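Local coordinates for protein UDP-N-Acetylglucosamine 2-Epimerase (Thermus thermophilus, PDB 1V4V) that probably interconverts UDP-N-acetylglucosamine and UDP-N-acetylmannosamine by inverting carbon 2 of the sugar, working as a homodimer with a two-domain GT-B fold, at residues G42-R45 / E46-R49; E68-L72 / P73-A77; T101-T104 / F105-W109; R141-D144 / V145-L149. All coordinates share one frame; numbering follows the deposited sequence.

Interaction 1. Residues G42-R45 / E46-R49; sequences GQHR and EQLR
His44 and Gln47, and Arg45 and Arg49, are the two side-chain pairs that meet in the first turn of helix 45-53, where the loop leaving strand 34-40 passes into the helix of a Rossmann-like domain. His44 is the N-cap residue. Its carbonyl starts the helix bonding: Leu48 N donates to His44 O at 2.9 Å, and Arg49 N follows with a more bent bond to Arg45 O (2.8 Å).

The first side-chain contact is polar-to-carbon. Gln47 runs out fully extended beside His44, both pointing the same way, and its OE1 comes to 3.2 Å from His44 CD2, meeting the imidazole obliquely. Amide and ring planes stand 75° apart, so nothing stacks here; CB rests on CB at 3.5 Å between His44 and Gln47. Beyond them, Gln47 reaches Arg15 of helix 15-29, while the buried Leu48 packs on Ala18 of the same helix.

The second pair is made of two arginines lying side by side. With CG anti to the backbone N (chi1 176°) and an extended chain, Arg45 runs out alongside Arg49. Glu59 probably offsets the shared positive charge: its OE1 forms a salt bridge with Arg49 NE and a long, weak ion pair with Arg45 NE. The guanidinium planes are clearly tilted against each other, by 33°, and Arg49 NE sits over the centre of the Arg45 guanidinium, 3.1 Å from Arg45 CZ, while Arg45 NH2 and Arg49 NH2 are 3.0 Å apart.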
loop_
_atom_site.group_PDB
_atom_site.type_symbol
_atom_site.label_atom_id
_atom_site.label_comp_id
_atom_site.label_asym_id
_atom_site.label_seq_id
_atom_site.Cartn_x
_atom_site.Cartn_y
_atom_site.Cartn_z
ATOM N N GLY A 42 7.760 -11.719 14.553
ATOM C CA GLY A 42 8.186 -10.809 15.602
ATOM C C GLY A 42 9.489 -11.097 16.331
ATOM O O GLY A 42 10.277 -11.962 15.929
ATOM N N GLN A 43 9.696 -10.369 17.428
ATOM C CA GLN A 43 10.909 -10.470 18.238
ATOM C C GLN A 43 10.898 -11.459 19.397
ATOM O O GLN A 43 11.956 -11.852 19.879
ATOM C CB GLN A 43 11.259 -9.097 18.815
ATOM C CG GLN A 43 11.491 -8.001 17.797
ATOM C CD GLN A 43 11.653 -6.642 18.456
ATOM O OE1 GLN A 43 10.753 -6.163 19.145
ATOM N NE2 GLN A 43 12.805 -6.014 18.248
ATOM N N HIS A 44 9.722 -11.855 19.860
ATOM C CA HIS A 44 9.655 -12.762 20.998
ATOM C C HIS A 44 9.041 -14.111 20.654
ATOM O O HIS A 44 7.872 -14.364 20.937
ATOM C CB HIS A 44 8.870 -12.091 22.124
ATOM C CG HIS A 44 9.309 -10.686 22.399
ATOM N ND1 HIS A 44 10.588 -10.373 22.807
ATOM C CD2 HIS A 44 8.648 -9.510 22.292
ATOM C CE1 HIS A 44 10.696 -9.062 22.937
ATOM N NE2 HIS A 44 9.535 -8.516 22.631
ATOM N N ARG A 45 9.852 -14.971 20.047
ATOM C CA ARG A 45 9.430 -16.304 19.638
ATOM C C ARG A 45 8.786 -17.104 20.765
ATOM O O ARG A 45 7.633 -17.521 20.662
ATOM C CB ARG A 45 10.637 -17.066 19.079
ATOM C CG ARG A 45 10.371 -18.513 18.693
ATOM C CD ARG A 45 11.590 -19.110 17.995
ATOM N NE ARG A 45 11.432 -20.533 17.707
ATOM C CZ ARG A 45 11.491 -21.494 18.625
ATOM N NH1 ARG A 45 11.708 -21.187 19.897
ATOM N NH2 ARG A 45 11.331 -22.761 18.269
ATOM N N GLU A 46 9.535 -17.310 21.840
ATOM C CA GLU A 46 9.051 -18.079 22.979
ATOM C C GLU A 46 7.794 -17.470 23.596
ATOM O O GLU A 46 6.880 -18.189 24.003
ATOM C CB GLU A 46 10.155 -18.187 24.036
ATOM C CG GLU A 46 9.956 -19.301 25.055
ATOM C CD GLU A 46 9.754 -20.659 24.404
ATOM O OE1 GLU A 46 8.630 -20.935 23.935
ATOM O OE2 GLU A 46 10.723 -21.446 24.352
ATOM N N GLN A 47 7.747 -16.144 23.654
ATOM C CA GLN A 47 6.605 -15.441 24.225
ATOM C C GLN A 47 5.332 -15.660 23.411
ATOM O O GLN A 47 4.273 -15.955 23.965
ATOM C CB GLN A 47 6.911 -13.943 24.311
ATOM C CG GLN A 47 5.810 -13.111 24.945
ATOM C CD GLN A 47 6.133 -11.630 24.949
ATOM O OE1 GLN A 47 6.281 -11.011 23.895
ATOM N NE2 GLN A 47 6.248 -11.054 26.140
ATOM N N LEU A 48 5.443 -15.513 22.095
ATOM C CA LEU A 48 4.300 -15.694 21.206
ATOM C C LEU A 48 3.946 -17.177 21.121
ATOM O O LEU A 48 2.783 -17.548 20.959
ATOM C CB LEU A 48 4.635 -15.148 19.816
ATOM C CG LEU A 48 3.486 -14.978 18.821
ATOM C CD1 LEU A 48 2.370 -14.161 19.449
ATOM C CD2 LEU A 48 4.008 -14.294 17.567
ATOM N N ARG A 49 4.965 -18.017 21.242
ATOM C CA ARG A 49 4.797 -19.462 21.195
ATOM C C ARG A 49 3.878 -19.927 22.319
ATOM O O ARG A 49 3.057 -20.825 22.136
ATOM C CB ARG A 49 6.162 -20.136 21.330
ATOM C CG ARG A 49 6.537 -21.034 20.174
ATOM C CD ARG A 49 8.042 -21.192 20.098
ATOM N NE ARG A 49 8.439 -22.133 19.057
ATOM C CZ ARG A 49 8.285 -23.450 19.144
ATOM N NH1 ARG A 49 7.743 -23.987 20.229
ATOM N NH2 ARG A 49 8.668 -24.230 18.141
#

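Interaction 2. Residues E68-L72 / P73-A77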
loop_
_atom_site.group_PDB
_atom_site.type_symbol
_atom_site.label_atom_id
_atom_site.label_comp_id
_atom_site.label_asym_id
_atom_site.label_seq_id
_atom_site.Cartn_x
_atom_site.Cartn_y
_atom_site.Cartn_z
ATOM N N GLU A 68 16.953 -5.601 19.316
ATOM C CA GLU A 68 17.202 -4.178 19.487
ATOM C C GLU A 68 16.317 -3.306 18.606
ATOM O O GLU A 68 15.880 -3.721 17.534
ATOM C CB GLU A 68 18.669 -3.864 19.186
ATOM C CG GLU A 68 19.107 -4.327 17.809
ATOM C CD GLU A 68 20.436 -3.743 17.378
ATOM O OE1 GLU A 68 20.567 -2.500 17.375
ATOM O OE2 GLU A 68 21.344 -4.523 17.030
ATOM N N ARG A 69 16.066 -2.091 19.080
ATOM C CA ARG A 69 15.259 -1.110 18.364
ATOM C C ARG A 69 15.974 -0.869 17.033
ATOM O O ARG A 69 17.197 -0.979 16.960
ATOM C CB ARG A 69 15.185 0.170 19.200
ATOM C CG ARG A 69 14.276 1.263 18.675
ATOM C CD ARG A 69 14.107 2.369 19.722
ATOM N NE ARG A 69 15.355 2.670 20.429
ATOM C CZ ARG A 69 15.730 2.101 21.573
ATOM N NH1 ARG A 69 16.884 2.436 22.133
ATOM N NH2 ARG A 69 14.947 1.210 22.167
ATOM N N GLN A 70 15.224 -0.546 15.987
ATOM C CA GLN A 70 15.825 -0.343 14.674
ATOM C C GLN A 70 15.054 0.661 13.814
ATOM O O GLN A 70 13.829 0.734 13.881
ATOM C CB GLN A 70 15.904 -1.705 13.976
ATOM C CG GLN A 70 16.354 -1.708 12.540
ATOM C CD GLN A 70 16.606 -3.120 12.035
ATOM O OE1 GLN A 70 15.791 -4.023 12.244
ATOM N NE2 GLN A 70 17.733 -3.316 11.361
ATOM N N ALA A 71 15.782 1.436 13.012
ATOM C CA ALA A 71 15.172 2.433 12.131
ATOM C C ALA A 71 14.214 1.732 11.173
ATOM O O ALA A 71 14.497 0.636 10.695
ATOM C CB ALA A 71 16.252 3.172 11.348
ATOM N N LEU A 72 13.089 2.375 10.879
ATOM C CA LEU A 72 12.088 1.775 10.007
ATOM C C LEU A 72 12.589 1.267 8.650
ATOM O O LEU A 72 12.243 0.160 8.242
ATOM C CB LEU A 72 10.917 2.747 9.818
ATOM C CG LEU A 72 10.207 3.086 11.134
ATOM C CD1 LEU A 72 9.023 3.999 10.873
ATOM C CD2 LEU A 72 9.738 1.798 11.807
ATOM N N PRO A 73 13.399 2.063 7.926
ATOM C CA PRO A 73 13.873 1.560 6.629
ATOM C C PRO A 73 14.709 0.282 6.769
ATOM O O PRO A 73 14.616 -0.628 5.942
ATOM C CB PRO A 73 14.702 2.721 6.087
ATOM C CG PRO A 73 14.012 3.926 6.681
ATOM C CD PRO A 73 13.749 3.482 8.103
ATOM N N ASP A 74 15.528 0.222 7.813
ATOM C CA ASP A 74 16.368 -0.950 8.035
ATOM C C ASP A 74 15.535 -2.162 8.426
ATOM O O ASP A 74 15.819 -3.279 7.992
ATOM C CB ASP A 74 17.418 -0.650 9.102
ATOM C CG ASP A 74 18.353 0.474 8.692
ATOM O OD1 ASP A 74 19.061 0.317 7.676
ATOM O OD2 ASP A 74 18.373 1.517 9.379
ATOM N N LEU A 75 14.503 -1.951 9.235
ATOM C CA LEU A 75 13.642 -3.059 9.634
ATOM C C LEU A 75 12.957 -3.656 8.411
ATOM O O LEU A 75 12.968 -4.868 8.218
ATOM C CB LEU A 75 12.572 -2.606 10.630
ATOM C CG LEU A 75 11.512 -3.687 10.892
ATOM C CD1 LEU A 75 12.170 -4.876 11.591
ATOM C CD2 LEU A 75 10.373 -3.131 11.728
ATOM N N ALA A 76 12.358 -2.802 7.585
ATOM C CA ALA A 76 11.673 -3.277 6.389
ATOM C C ALA A 76 12.624 -4.069 5.495
ATOM O O ALA A 76 12.254 -5.111 4.951
ATOM C CB ALA A 76 11.085 -2.096 5.607
ATOM N N ALA A 77 13.847 -3.569 5.338
ATOM C CA ALA A 77 14.836 -4.232 4.501
ATOM C C ALA A 77 15.219 -5.590 5.088
ATOM O O ALA A 77 15.502 -6.533 4.351
ATOM C CB ALA A 77 16.074 -3.357 4.365
HETATM O O HOH W 1 18.578 0.933 12.526
#
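Gln70 lies against Asp74 and Leu75 in a local contact at the start of helix 72-89, where the loop after strand 61-62 turns into the helix. The glutamine comes in from the loop with its CG anti to the backbone N (chi1 173°) and the rest of the chain straight, which lays the amide against the outside of the first turn. Its NE2 stops 3.5 Å from Asp74 CB, and on the other branch OE1 meets Leu75 CA, also at 3.5 Å. The amide and carboxylate planes are only 24° apart, yet the Gln70 amide touches the methylene of Asp74 instead of the charged oxygens.

One of those oxygens, OD2, reaches the N-terminus of the helix through a water, which accepts from Ala71 N at 2.9 Å and donates to Asp74 OD2 at 3.2 Å. Ala71 is the N-cap and has no polar side chain to offer; Asp74 stands three residues on, but this water-mediated link is not itself a capping box. A carboxylate here probably also suits the positive end of the helix dipole. The helix belongs to the Rossmann-like domain built on the seven-stranded parallel sheet. Pro73, in the first turn, fits because no carbonyl one turn back needs its missing N-H.

The backbone takes over with Leu75 N to Ala71 O, at 3.0 Å, and an almost straight bond from Ala76 N to Leu72 O (3.0 Å, 175°). Leu72 and Leu75 lean on Leu102 of helix 102-113, while Asp74 and Ala77 pack on Pro81 of the second subunit and Ala76 on its Leu80.

Interaction 3. Residues T101-T104 / F105-W109; sequences TLTT and FAVAW
Thr103 and Val107, one turn apart on helix 102-113, make the side-chain contact here: their CG2 methyls meet at 4.2 Å as the two side chains cross. Val107 places CG1 anti to its backbone N (chi1 174°), and this swings CG2 back over the preceding turn to within 3.1 Å of Thr103 O. That carbonyl also accepts from Val107 N at 2.9 Å, so one residue touches it through both its amide and a methyl. Ala106 N to Leu102 O and Ala108 N to Thr104 O continue the ladder, while the bond from Phe105 N to Thr101 O is longer, at 3.3 Å.

Thr101 is the N-cap. Its OG1 accepts from Thr104 N (3.1 Å, 154°), satisfying an amide that has no helical carbonyl behind it. The Thr104 hydroxyl in turn is hydrogen-bonded to His98 O, at the end of the strand that leads into the helix. This is the start of the helix in a right-handed beta-alpha-beta crossover, from strand 94-98 to strand 118-121, in a Rossmann-like domain, and Thr104 and Val107 both rest on Val97 beneath it.

On the flank away from the sheet the helix turns aromatic. Trp109 CB lies over one face of the Phe105 ring, 3.9 Å above its plane and offset toward the rim. The two rings then cross over at the dimer interface: Phe105 packs edge-to-face with Trp109 of the second subunit, and Trp109 does the same with Phe105 of that subunit.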
loop_
_atom_site.group_PDB
_atom_site.type_symbol
_atom_site.label_atom_id
_atom_site.label_comp_id
_atom_site.label_asym_id
_atom_site.label_seq_id
_atom_site.Cartn_x
_atom_site.Cartn_y
_atom_site.Cartn_z
ATOM N N THR A 101 1.301 -2.805 11.276
ATOM C CA THR A 101 2.727 -2.604 11.515
ATOM C C THR A 101 3.542 -2.605 10.224
ATOM O O THR A 101 3.076 -3.056 9.181
ATOM C CB THR A 101 3.325 -3.691 12.434
ATOM O OG1 THR A 101 3.248 -4.961 11.774
ATOM C CG2 THR A 101 2.575 -3.758 13.760
ATOM N N LEU A 102 4.770 -2.101 10.319
ATOM C CA LEU A 102 5.682 -2.060 9.182
ATOM C C LEU A 102 5.966 -3.499 8.722
ATOM O O LEU A 102 6.021 -3.785 7.525
ATOM C CB LEU A 102 6.988 -1.375 9.597
ATOM C CG LEU A 102 8.019 -1.053 8.511
ATOM C CD1 LEU A 102 7.478 0.028 7.606
ATOM C CD2 LEU A 102 9.314 -0.581 9.155
ATOM N N THR A 103 6.139 -4.402 9.683
ATOM C CA THR A 103 6.419 -5.798 9.358
ATOM C C THR A 103 5.265 -6.407 8.575
ATOM O O THR A 103 5.482 -7.163 7.629
ATOM C CB THR A 103 6.680 -6.623 10.632
ATOM O OG1 THR A 103 7.824 -6.092 11.308
ATOM C CG2 THR A 103 6.940 -8.093 10.285
ATOM N N THR A 104 4.036 -6.078 8.957
ATOM C CA THR A 104 2.877 -6.603 8.258
ATOM C C THR A 104 2.885 -6.188 6.797
ATOM O O THR A 104 2.609 -7.006 5.917
ATOM C CB THR A 104 1.566 -6.150 8.936
ATOM O OG1 THR A 104 1.373 -6.916 10.132
ATOM C CG2 THR A 104 0.371 -6.348 8.014
ATOM N N PHE A 105 3.204 -4.927 6.519
ATOM C CA PHE A 105 3.244 -4.508 5.123
ATOM C C PHE A 105 4.404 -5.183 4.397
ATOM O O PHE A 105 4.260 -5.620 3.254
ATOM C CB PHE A 105 3.407 -2.991 4.972
ATOM C CG PHE A 105 3.705 -2.578 3.559
ATOM C CD1 PHE A 105 2.790 -2.840 2.543
ATOM C CD2 PHE A 105 4.941 -2.032 3.223
ATOM C CE1 PHE A 105 3.104 -2.572 1.204
ATOM C CE2 PHE A 105 5.264 -1.761 1.888
ATOM C CZ PHE A 105 4.344 -2.035 0.878
ATOM N N ALA A 106 5.555 -5.259 5.056
ATOM C CA ALA A 106 6.728 -5.871 4.440
ATOM C C ALA A 106 6.419 -7.309 4.038
ATOM O O ALA A 106 6.843 -7.765 2.976
ATOM C CB ALA A 106 7.914 -5.828 5.399
ATOM N N VAL A 107 5.671 -8.018 4.881
ATOM C CA VAL A 107 5.304 -9.402 4.585
ATOM C C VAL A 107 4.318 -9.456 3.422
ATOM O O VAL A 107 4.454 -10.288 2.525
ATOM C CB VAL A 107 4.690 -10.098 5.832
ATOM C CG1 VAL A 107 4.170 -11.477 5.464
ATOM C CG2 VAL A 107 5.746 -10.216 6.924
ATOM N N ALA A 108 3.331 -8.561 3.430
ATOM C CA ALA A 108 2.344 -8.506 2.360
ATOM C C ALA A 108 3.019 -8.173 1.028
ATOM O O ALA A 108 2.653 -8.718 -0.020
ATOM C CB ALA A 108 1.279 -7.461 2.676
ATOM N N TRP A 109 4.005 -7.281 1.063
ATOM C CA TRP A 109 4.697 -6.912 -0.170
ATOM C C TRP A 109 5.546 -8.091 -0.662
ATOM O O TRP A 109 5.638 -8.343 -1.865
ATOM C CB TRP A 109 5.564 -5.669 0.062
ATOM C CG TRP A 109 6.086 -5.034 -1.206
ATOM C CD1 TRP A 109 5.551 -5.136 -2.461
ATOM C CD2 TRP A 109 7.227 -4.178 -1.327
ATOM N NE1 TRP A 109 6.291 -4.397 -3.354
ATOM C CE2 TRP A 109 7.324 -3.799 -2.685
ATOM C CE3 TRP A 109 8.177 -3.694 -0.420
ATOM C CZ2 TRP A 109 8.337 -2.957 -3.158
ATOM C CZ3 TRP A 109 9.184 -2.855 -0.891
ATOM C CH2 TRP A 109 9.253 -2.496 -2.247
#

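Interaction 4. Residues R141-D144 / V145-L149; sequences RLTD and VLTDL
Asp144 and Thr147 meet through the aspartate's backbone. Thr147 OG1 lies 3.0 Å from Asp144 O, though Asp150 OD2, a weak partner, is also within reach of its proton, so where that proton goes is left open. The hydroxyl sits between the backbone N and carbonyl carbon (chi1 61°), turning CG2 back to 3.0 Å from Thr143 O. The buried Asp144 carboxylate is gripped at both oxygens, OD2 in a salt bridge with Arg126 and OD1 bonded to His120 ND1.

Main-chain bonding is slack in this turn. Val145 N is shared between Leu142 O, at 3.1 Å and well above that carbonyl's plane, and a weak bond to Arg141 O. Leu146 N to Thr143 O and Thr147 N to Asp144 O (3.5 Å) are weak as well. Here helix 136-146 hands over to strand 149-152, completing a beta-alpha-beta unit of the Rossmann-like domain. Lys166 NZ bonds Asp144 O and Thr147 O, tying the turn together from outside.

Apolar contact is modest: Thr143 CG2 and Thr147 CG2 meet at 4.0 Å. Val145 CG2 instead touches a carbonyl oxygen, Arg141 O, at 3.4 Å, and Val145 also packs against Arg141 of the second subunit.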
loop_
_atom_site.group_PDB
_atom_site.type_symbol
_atom_site.label_atom_id
_atom_site.label_comp_id
_atom_site.label_asym_id
_atom_site.label_seq_id
_atom_site.Cartn_x
_atom_site.Cartn_y
_atom_site.Cartn_z
ATOM N N ARG A 141 -2.695 1.429 4.423
ATOM C CA ARG A 141 -3.118 1.816 3.085
ATOM C C ARG A 141 -2.248 1.101 2.047
ATOM O O ARG A 141 -2.755 0.626 1.029
ATOM C CB ARG A 141 -3.024 3.332 2.915
ATOM C CG ARG A 141 -4.113 4.079 3.675
ATOM C CD ARG A 141 -3.967 5.582 3.517
ATOM N NE ARG A 141 -3.976 5.975 2.113
ATOM C CZ ARG A 141 -3.833 7.225 1.689
ATOM N NH1 ARG A 141 -3.675 8.210 2.566
ATOM N NH2 ARG A 141 -3.825 7.486 0.388
ATOM N N LEU A 142 -0.946 1.016 2.316
ATOM C CA LEU A 142 -0.020 0.333 1.409
ATOM C C LEU A 142 -0.398 -1.148 1.323
ATOM O O LEU A 142 -0.495 -1.713 0.236
ATOM C CB LEU A 142 1.421 0.466 1.912
ATOM C CG LEU A 142 2.065 1.855 1.825
ATOM C CD1 LEU A 142 3.390 1.847 2.580
ATOM C CD2 LEU A 142 2.287 2.242 0.347
ATOM N N THR A 143 -0.615 -1.772 2.478
ATOM C CA THR A 143 -0.993 -3.178 2.508
ATOM C C THR A 143 -2.264 -3.442 1.703
ATOM O O THR A 143 -2.341 -4.425 0.955
ATOM C CB THR A 143 -1.213 -3.668 3.951
ATOM O OG1 THR A 143 0.006 -3.525 4.692
ATOM C CG2 THR A 143 -1.630 -5.147 3.961
ATOM N N ASP A 144 -3.254 -2.563 1.833
ATOM C CA ASP A 144 -4.506 -2.759 1.110
ATOM C C ASP A 144 -4.420 -2.551 -0.392
ATOM O O ASP A 144 -5.286 -3.002 -1.134
ATOM C CB ASP A 144 -5.617 -1.899 1.713
ATOM C CG ASP A 144 -6.026 -2.391 3.087
ATOM O OD1 ASP A 144 -5.802 -3.588 3.363
ATOM O OD2 ASP A 144 -6.567 -1.595 3.881
ATOM N N VAL A 145 -3.385 -1.861 -0.851
ATOM C CA VAL A 145 -3.213 -1.699 -2.290
ATOM C C VAL A 145 -2.966 -3.101 -2.862
ATOM O O VAL A 145 -3.468 -3.452 -3.927
ATOM C CB VAL A 145 -1.980 -0.824 -2.618
ATOM C CG1 VAL A 145 -1.555 -1.035 -4.071
ATOM C CG2 VAL A 145 -2.299 0.635 -2.372
ATOM N N LEU A 146 -2.205 -3.899 -2.118
ATOM C CA LEU A 146 -1.817 -5.247 -2.533
ATOM C C LEU A 146 -2.765 -6.395 -2.199
ATOM O O LEU A 146 -2.580 -7.507 -2.687
ATOM C CB LEU A 146 -0.458 -5.592 -1.926
ATOM C CG LEU A 146 0.647 -4.552 -2.074
ATOM C CD1 LEU A 146 1.897 -5.071 -1.390
ATOM C CD2 LEU A 146 0.900 -4.267 -3.556
ATOM N N THR A 147 -3.774 -6.138 -1.382
ATOM C CA THR A 147 -4.675 -7.205 -0.965
ATOM C C THR A 147 -5.682 -7.732 -1.977
ATOM O O THR A 147 -6.338 -6.970 -2.697
ATOM C CB THR A 147 -5.435 -6.788 0.294
ATOM O OG1 THR A 147 -6.219 -5.628 0.008
ATOM C CG2 THR A 147 -4.458 -6.473 1.411
ATOM N N ASP A 148 -5.794 -9.057 -2.011
ATOM C CA ASP A 148 -6.728 -9.744 -2.894
ATOM C C ASP A 148 -8.108 -9.710 -2.248
ATOM O O ASP A 148 -9.117 -9.504 -2.919
ATOM C CB ASP A 148 -6.293 -11.198 -3.085
ATOM C CG ASP A 148 -7.320 -12.018 -3.843
ATOM O OD1 ASP A 148 -7.613 -11.684 -5.017
ATOM O OD2 ASP A 148 -7.838 -12.993 -3.253
ATOM N N LEU A 149 -8.141 -9.910 -0.934
ATOM C CA LEU A 149 -9.395 -9.896 -0.195
ATOM C C LEU A 149 -9.223 -9.162 1.129
ATOM O O LEU A 149 -8.329 -9.480 1.916
ATOM C CB LEU A 149 -9.870 -11.333 0.062
ATOM C CG LEU A 149 -11.238 -11.531 0.725
ATOM C CD1 LEU A 149 -12.298 -10.714 -0.003
ATOM C CD2 LEU A 149 -11.594 -13.021 0.707
#

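Interaction 1 is the surface member, built on two arginines and a histidine–glutamine pair, and no residue of the second subunit touches it. Interaction 2 is partly buried and brushes interaction 1 where Gln43 NE2 comes within 3.9 Å of Glu68 O. Interactions 3 and 4 are buried. Helix 102-113 packs on helix 72-89 on one side, and its Phe105 meets Leu142 and Leu146 of interaction 4, so 72-77, 101-109 and 141-146 form a row of neighbouring helices that also faces the dimer partner. Interactions 1, 2 and 3 lie at helix starts: a water helps cap 68-77, a threonine hydroxyl 101-109. By contrast, 141-149 is a helix end with weak backbone bonds.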